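Dye-decolorizing peroxidase (Irpex lacteus, PDB 7D8M) binds heme b and probably acts as a peroxidase of the DyP type, using hydrogen peroxide to oxidise dyes and other substrates. Local coordinates at residues A[310-316]-A[396-402]; A[72-76]-A[117-121]. All blocks are in the same frame, centred on the assembly; numbering follows the deposited sequence.

Contact 1: A[310-316]-A[396-402]; sequences TAHIRKT and LGLDPVI. With HEM (protoporphyrin IX containing Fe), chain B.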
loop_
_atom_site.group_PDB
_atom_site.type_symbol
_atom_site.label_atom_id
_atom_site.label_comp_id
_atom_site.label_asym_id
_atom_site.label_seq_id
_atom_site.Cartn_x
_atom_site.Cartn_y
_atom_site.Cartn_z
ATOM N N THR A 310 14.973 -12.210 -2.282
ATOM C CA THR A 310 13.782 -11.927 -3.060
ATOM C C THR A 310 12.498 -11.958 -2.241
ATOM O O THR A 310 11.420 -11.852 -2.827
ATOM C CB THR A 310 13.680 -12.941 -4.194
ATOM O OG1 THR A 310 13.754 -14.251 -3.632
ATOM C CG2 THR A 310 14.835 -12.762 -5.161
ATOM N N ALA A 311 12.573 -12.154 -0.924
ATOM C CA ALA A 311 11.367 -12.082 -0.105
ATOM C C ALA A 311 10.684 -10.744 -0.297
ATOM O O ALA A 311 11.334 -9.708 -0.436
ATOM C CB ALA A 311 11.678 -12.252 1.379
ATOM N N HIS A 312 9.351 -10.781 -0.252
ATOM C CA HIS A 312 8.549 -9.603 -0.541
ATOM C C HIS A 312 9.023 -8.388 0.246
ATOM O O HIS A 312 9.344 -7.348 -0.338
ATOM C CB HIS A 312 7.085 -9.897 -0.233
ATOM C CG HIS A 312 6.188 -8.726 -0.465
ATOM N ND1 HIS A 312 6.273 -7.946 -1.599
ATOM C CD2 HIS A 312 5.201 -8.191 0.290
ATOM C CE1 HIS A 312 5.364 -6.987 -1.541
ATOM N NE2 HIS A 312 4.706 -7.113 -0.404
ATOM N N ILE A 313 9.097 -8.506 1.579
ATOM C CA ILE A 313 9.435 -7.337 2.392
ATOM C C ILE A 313 10.882 -6.919 2.178
ATOM O O ILE A 313 11.221 -5.744 2.359
ATOM C CB ILE A 313 9.143 -7.579 3.888
ATOM C CG1 ILE A 313 10.090 -8.621 4.495
ATOM C CG2 ILE A 313 7.672 -7.939 4.108
ATOM C CD1 ILE A 313 10.074 -8.625 6.008
ATOM N N ARG A 314 11.760 -7.856 1.798
ATOM C CA ARG A 314 13.150 -7.503 1.545
ATOM C C ARG A 314 13.334 -6.881 0.157
ATOM O O ARG A 314 14.274 -6.104 -0.055
ATOM C CB ARG A 314 14.038 -8.746 1.727
ATOM C CG ARG A 314 15.547 -8.451 1.729
ATOM C CD ARG A 314 16.414 -9.696 2.053
ATOM N NE ARG A 314 17.826 -9.336 2.212
ATOM C CZ ARG A 314 18.718 -10.052 2.893
ATOM N NH1 ARG A 314 18.363 -11.186 3.490
ATOM N NH2 ARG A 314 19.972 -9.631 2.982
ATOM N N LYS A 315 12.452 -7.205 -0.796
ATOM C CA LYS A 315 12.453 -6.515 -2.083
ATOM C C LYS A 315 11.946 -5.077 -1.938
ATOM O O LYS A 315 12.547 -4.138 -2.476
ATOM C CB LYS A 315 11.592 -7.288 -3.085
ATOM C CG LYS A 315 12.296 -8.458 -3.773
ATOM C CD LYS A 315 13.094 -7.983 -4.995
ATOM C CE LYS A 315 12.923 -8.924 -6.188
ATOM N NZ LYS A 315 13.744 -8.479 -7.358
ATOM N N THR A 316 10.847 -4.882 -1.210
ATOM C CA THR A 316 10.207 -3.564 -1.157
ATOM C C THR A 316 10.802 -2.644 -0.102
ATOM O O THR A 316 10.566 -1.431 -0.151
ATOM C CB THR A 316 8.711 -3.692 -0.883
ATOM O OG1 THR A 316 8.516 -4.367 0.370
ATOM C CG2 THR A 316 8.032 -4.460 -2.002
ATOM N N LEU A 396 18.494 -14.103 -8.678
ATOM C CA LEU A 396 17.530 -13.394 -7.847
ATOM C C LEU A 396 16.121 -13.622 -8.369
ATOM O O LEU A 396 15.401 -14.482 -7.848
ATOM C CB LEU A 396 17.887 -11.905 -7.797
ATOM C CG LEU A 396 19.329 -11.654 -7.343
ATOM C CD1 LEU A 396 19.868 -10.315 -7.822
ATOM C CD2 LEU A 396 19.481 -11.788 -5.830
ATOM N N GLY A 397 15.728 -12.888 -9.414
ATOM C CA GLY A 397 14.398 -13.036 -9.967
ATOM C C GLY A 397 13.411 -12.055 -9.357
ATOM O O GLY A 397 13.781 -11.063 -8.720
ATOM N N LEU A 398 12.127 -12.358 -9.545
ATOM C CA LEU A 398 11.049 -11.449 -9.173
ATOM C C LEU A 398 10.612 -11.652 -7.726
ATOM O O LEU A 398 10.799 -12.720 -7.129
ATOM C CB LEU A 398 9.838 -11.642 -10.089
ATOM C CG LEU A 398 10.020 -11.457 -11.596
ATOM C CD1 LEU A 398 8.659 -11.301 -12.270
ATOM C CD2 LEU A 398 10.938 -10.269 -11.898
ATOM N N ASP A 399 10.022 -10.596 -7.164
ATOM C CA ASP A 399 9.248 -10.717 -5.947
ATOM C C ASP A 399 8.197 -11.811 -6.154
ATOM O O ASP A 399 7.431 -11.748 -7.125
ATOM C CB ASP A 399 8.608 -9.362 -5.643
ATOM C CG ASP A 399 7.816 -9.332 -4.335
ATOM O OD1 ASP A 399 7.005 -10.248 -4.075
ATOM O OD2 ASP A 399 7.989 -8.353 -3.576
ATOM N N PRO A 400 8.168 -12.850 -5.319
ATOM C CA PRO A 400 7.238 -13.956 -5.565
ATOM C C PRO A 400 5.812 -13.652 -5.141
ATOM O O PRO A 400 4.915 -14.458 -5.419
ATOM C CB PRO A 400 7.841 -15.097 -4.734
ATOM C CG PRO A 400 8.504 -14.377 -3.596
ATOM C CD PRO A 400 9.077 -13.132 -4.193
ATOM N N VAL A 401 5.567 -12.507 -4.512
ATOM C CA VAL A 401 4.214 -12.102 -4.146
ATOM C C VAL A 401 3.683 -11.158 -5.222
ATOM O O VAL A 401 2.741 -11.503 -5.943
ATOM C CB VAL A 401 4.192 -11.473 -2.737
ATOM C CG1 VAL A 401 2.768 -11.036 -2.306
ATOM C CG2 VAL A 401 4.768 -12.463 -1.723
ATOM N N ILE A 402 4.314 -9.996 -5.391
ATOM C CA ILE A 402 3.791 -8.950 -6.264
ATOM C C ILE A 402 4.552 -8.808 -7.574
ATOM O O ILE A 402 4.133 -8.005 -8.420
ATOM C CB ILE A 402 3.742 -7.589 -5.541
ATOM C CG1 ILE A 402 5.152 -7.150 -5.129
ATOM C CG2 ILE A 402 2.775 -7.655 -4.359
ATOM C CD1 ILE A 402 5.297 -5.630 -4.889
HETATM C CHA HEM B . 4.857 -5.581 3.581
HETATM C CHB HEM B . 1.361 -8.405 1.759
HETATM C CHC HEM B . 1.103 -5.513 -2.138
HETATM C CHD HEM B . 4.932 -3.000 -0.542
HETATM C C1A HEM B . 3.925 -6.586 3.448
HETATM C C2A HEM B . 3.609 -7.598 4.437
HETATM C C3A HEM B . 2.629 -8.369 3.931
HETATM C C4A HEM B . 2.299 -7.870 2.614
HETATM C CMA HEM B . 1.944 -9.581 4.588
HETATM C CAA HEM B . 4.295 -7.724 5.824
HETATM C CBA HEM B . 3.554 -6.879 6.860
HETATM C CGA HEM B . 4.270 -5.569 7.127
HETATM O O1A HEM B . 5.523 -5.553 7.123
HETATM O O2A HEM B . 3.584 -4.539 7.374
HETATM C C1B HEM B . 0.970 -7.841 0.568
HETATM C C2B HEM B . -0.138 -8.296 -0.240
HETATM C C3B HEM B . -0.199 -7.500 -1.325
HETATM C C4B HEM B . 0.853 -6.514 -1.221
HETATM C CMB HEM B . -1.024 -9.521 0.129
HETATM C CAB HEM B . -1.202 -7.514 -2.505
HETATM C CBB HEM B . -2.399 -8.109 -2.449
HETATM C C1C HEM B . 2.159 -4.617 -2.096
HETATM C C2C HEM B . 2.547 -3.680 -3.136
HETATM C C3C HEM B . 3.607 -2.978 -2.687
HETATM C C4C HEM B . 3.929 -3.471 -1.361
HETATM C CMC HEM B . 1.799 -3.547 -4.485
HETATM C CAC HEM B . 4.433 -1.867 -3.388
HETATM C CBC HEM B . 4.500 -1.736 -4.724
HETATM C C1D HEM B . 5.161 -3.399 0.758
HETATM C C2D HEM B . 6.019 -2.746 1.735
HETATM C C3D HEM B . 6.000 -3.459 2.862
HETATM C C4D HEM B . 5.125 -4.598 2.651
HETATM C CMD HEM B . 6.835 -1.459 1.529
HETATM C CAD HEM B . 6.779 -3.137 4.152
HETATM C CBD HEM B . 8.161 -3.790 4.059
HETATM C CGD HEM B . 9.032 -3.432 5.245
HETATM O O1D HEM B . 9.755 -4.333 5.743
HETATM O O2D HEM B . 9.001 -2.255 5.702
HETATM N NA HEM B . 3.116 -6.787 2.351
HETATM N NB HEM B . 1.558 -6.748 -0.054
HETATM N NC HEM B . 3.029 -4.465 -1.042
HETATM N ND HEM B . 4.614 -4.521 1.357
HETATM FE FE HEM B . 3.173 -5.733 0.561
#
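The proximal side of the heme site is built here, where His312, the axial ligand of the iron, meets Asp399 from a loop more than eighty residues later in the chain. His312 NE2 lies 2.3 Å from the heme FE, and at the other end of the ring His312 ND1 donates to Asp399 OD2 over 2.6 Å. This hydrogen bond is straight (179°), lies in the imidazole plane and uses the syn lone pair of the oxygen, although the carboxylate itself is turned 67° against the ring. With CG anti to the backbone N (chi1 178°), the imidazole reaches from the first turn of helix 312-316 to the iron. Such a His-carboxylate pair on the proximal side is familiar from heme peroxidases; held at both nitrogens, the ring is fixed in its rotation.

The carboxylate is in turn fixed by its own loop. Asp399 OD1 accepts from Val401 N at 2.7 Å, nearly in line with its C-O bond, which makes an Asx turn; Ile402 N, 3.0 Å from the same Asp399 OD1, comes from above the carboxylate plane and completes the wider Asx motif. Val401 CB sits over one face of the imidazole, while Ile402 CG1 comes obliquely to within 3.6 Å of His312 CE1 and Ile402 CG2 rests against the porphyrin. Farther from the heme, the bent chain of Lys315 brings its NZ to Gly397 O (2.9 Å), and the same ammonium also donates to the carbonyls of Phe386 and Trp380. Pro400 CD packs against Thr310 O, and Thr310 OG1 is bonded to Phe411 O.

Contact 2: A[72-76]-A[117-121]; sequences FSHAG and NVDGV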
loop_
_atom_site.group_PDB
_atom_site.type_symbol
_atom_site.label_atom_id
_atom_site.label_comp_id
_atom_site.label_asym_id
_atom_site.label_seq_id
_atom_site.Cartn_x
_atom_site.Cartn_y
_atom_site.Cartn_z
ATOM N N PHE A 72 -7.445 13.924 -5.336
ATOM C CA PHE A 72 -7.766 14.227 -6.725
ATOM C C PHE A 72 -6.716 13.657 -7.671
ATOM O O PHE A 72 -5.513 13.720 -7.392
ATOM C CB PHE A 72 -7.870 15.745 -6.950
ATOM C CG PHE A 72 -9.005 16.391 -6.213
ATOM C CD1 PHE A 72 -10.308 16.216 -6.641
ATOM C CD2 PHE A 72 -8.765 17.166 -5.098
ATOM C CE1 PHE A 72 -11.368 16.820 -5.967
ATOM C CE2 PHE A 72 -9.813 17.771 -4.414
ATOM C CZ PHE A 72 -11.116 17.589 -4.847
ATOM N N SER A 73 -7.184 13.125 -8.795
ATOM C CA SER A 73 -6.328 12.723 -9.897
ATOM C C SER A 73 -5.929 13.930 -10.737
ATOM O O SER A 73 -6.524 15.004 -10.649
ATOM C CB SER A 73 -7.034 11.689 -10.766
ATOM O OG SER A 73 -8.049 12.285 -11.568
ATOM N N HIS A 74 -4.896 13.732 -11.561
ATOM C CA HIS A 74 -4.491 14.757 -12.523
ATOM C C HIS A 74 -5.665 15.194 -13.390
ATOM O O HIS A 74 -5.832 16.387 -13.669
ATOM C CB HIS A 74 -3.347 14.229 -13.397
ATOM C CG HIS A 74 -3.014 15.109 -14.564
ATOM N ND1 HIS A 74 -2.067 16.110 -14.494
ATOM C CD2 HIS A 74 -3.488 15.128 -15.833
ATOM C CE1 HIS A 74 -1.977 16.711 -15.669
ATOM N NE2 HIS A 74 -2.831 16.135 -16.498
ATOM N N ALA A 75 -6.495 14.241 -13.819
ATOM C CA ALA A 75 -7.698 14.600 -14.564
ATOM C C ALA A 75 -8.629 15.462 -13.717
ATOM O O ALA A 75 -9.258 16.397 -14.227
ATOM C CB ALA A 75 -8.412 13.337 -15.045
ATOM N N GLY A 76 -8.709 15.176 -12.416
ATOM C CA GLY A 76 -9.545 15.987 -11.538
ATOM C C GLY A 76 -9.042 17.412 -11.401
ATOM O O GLY A 76 -9.839 18.354 -11.333
ATOM N N ASN A 117 -11.092 9.042 -16.779
ATOM C CA ASN A 117 -12.406 9.511 -16.355
ATOM C C ASN A 117 -12.478 9.720 -14.847
ATOM O O ASN A 117 -13.268 10.546 -14.373
ATOM C CB ASN A 117 -13.477 8.516 -16.796
ATOM C CG ASN A 117 -14.877 9.109 -16.748
ATOM O OD1 ASN A 117 -15.157 10.109 -17.404
ATOM N ND2 ASN A 117 -15.763 8.490 -15.976
ATOM N N VAL A 118 -11.679 8.981 -14.081
ATOM C CA VAL A 118 -11.700 9.117 -12.628
ATOM C C VAL A 118 -11.024 10.425 -12.239
ATOM O O VAL A 118 -9.840 10.644 -12.529
ATOM C CB VAL A 118 -11.031 7.914 -11.953
ATOM C CG1 VAL A 118 -10.779 8.206 -10.467
ATOM C CG2 VAL A 118 -11.898 6.666 -12.139
ATOM N N ASP A 119 -11.784 11.308 -11.588
ATOM C CA ASP A 119 -11.305 12.622 -11.177
ATOM C C ASP A 119 -10.849 12.664 -9.727
ATOM O O ASP A 119 -10.082 13.560 -9.357
ATOM C CB ASP A 119 -12.412 13.680 -11.384
ATOM C CG ASP A 119 -12.621 14.030 -12.849
ATOM O OD1 ASP A 119 -11.656 13.937 -13.634
ATOM O OD2 ASP A 119 -13.750 14.412 -13.217
ATOM N N GLY A 120 -11.288 11.723 -8.902
ATOM C CA GLY A 120 -10.841 11.697 -7.526
ATOM C C GLY A 120 -11.530 10.582 -6.778
ATOM O O GLY A 120 -12.326 9.816 -7.337
ATOM N N VAL A 121 -11.229 10.512 -5.488
ATOM C CA VAL A 121 -11.773 9.456 -4.651
ATOM C C VAL A 121 -11.999 9.996 -3.247
ATOM O O VAL A 121 -11.178 10.744 -2.707
ATOM C CB VAL A 121 -10.830 8.226 -4.642
ATOM C CG1 VAL A 121 -9.422 8.633 -4.196
ATOM C CG2 VAL A 121 -11.398 7.140 -3.757
#
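Ser73 meets Val118 and Asp119 where strand 67-72 gives way to helix 74-79, within the ferredoxin-like alpha+beta domain of the DyP family. Its hydroxyl stands between the backbone N and the carbonyl carbon (chi1 74°), a conformation that serves two purposes. Ser73 OG donates to Val118 O at 2.6 Å, only 15° from the carbonyl plane, and accepts from Gly76 N at 3.1 Å, so the N-cap of the helix is at the same time tied to the neighbouring segment. The backbone of Ser73 adds a second link: its N donates to Asp119 O over 3.0 Å, arriving from well above the carbonyl plane.

Asp119 O gathers further neighbours. Gly76 CA approaches it at 3.3 Å in a CA-H...O contact, and Asp119 O also lies at the edge of the Phe72 ring, near its plane, beside CD1. Phe72 and Gly120 form an antiparallel non-hydrogen-bonded pair, and on the other side of strand 120-126 Asp119 and Gly120 both face Phe30 as a classic beta bulge. The Asp119 side chain, its CG beside its own backbone N (chi1 -74°), lies along the start of the helix: Asp119 CB packs 3.7 Å from Gly76 CA and Asp119 OD1 is 3.6 Å from Ala75 CB. The Phe72 ring also stacks on Phe448.

The two-way use of the serine hydroxyl thus satisfies a helix N-H and the carbonyl of Val118 together, while the carboxylate of Asp119 finds its own donor in Ile32 N of strand 24-32, which bonds to OD2.

Contacts 1 and 2 follow one another along the chain, the earlier pair 72-76/117-121 closing before 310-316/396-402 opens. They lie on opposite sides of the chain's centre, with their own centres 31 Å apart and about 20 Å between nearest atoms, so neither touches the other. Contact 1 belongs to the heme pocket and supplies the iron's axial ligand, whereas contact 2 is remote from the annotated sites. Strand 428-438 comes near both: Ile428 at one end packs on Val401 and Ile402, and Phe436 near the other packs on Ser73 and Val118. In each contact one side-chain oxygen accepts backbone N-H from its own segment: Ser73 OG one as an N-cap, Asp399 OD1 two in a loop.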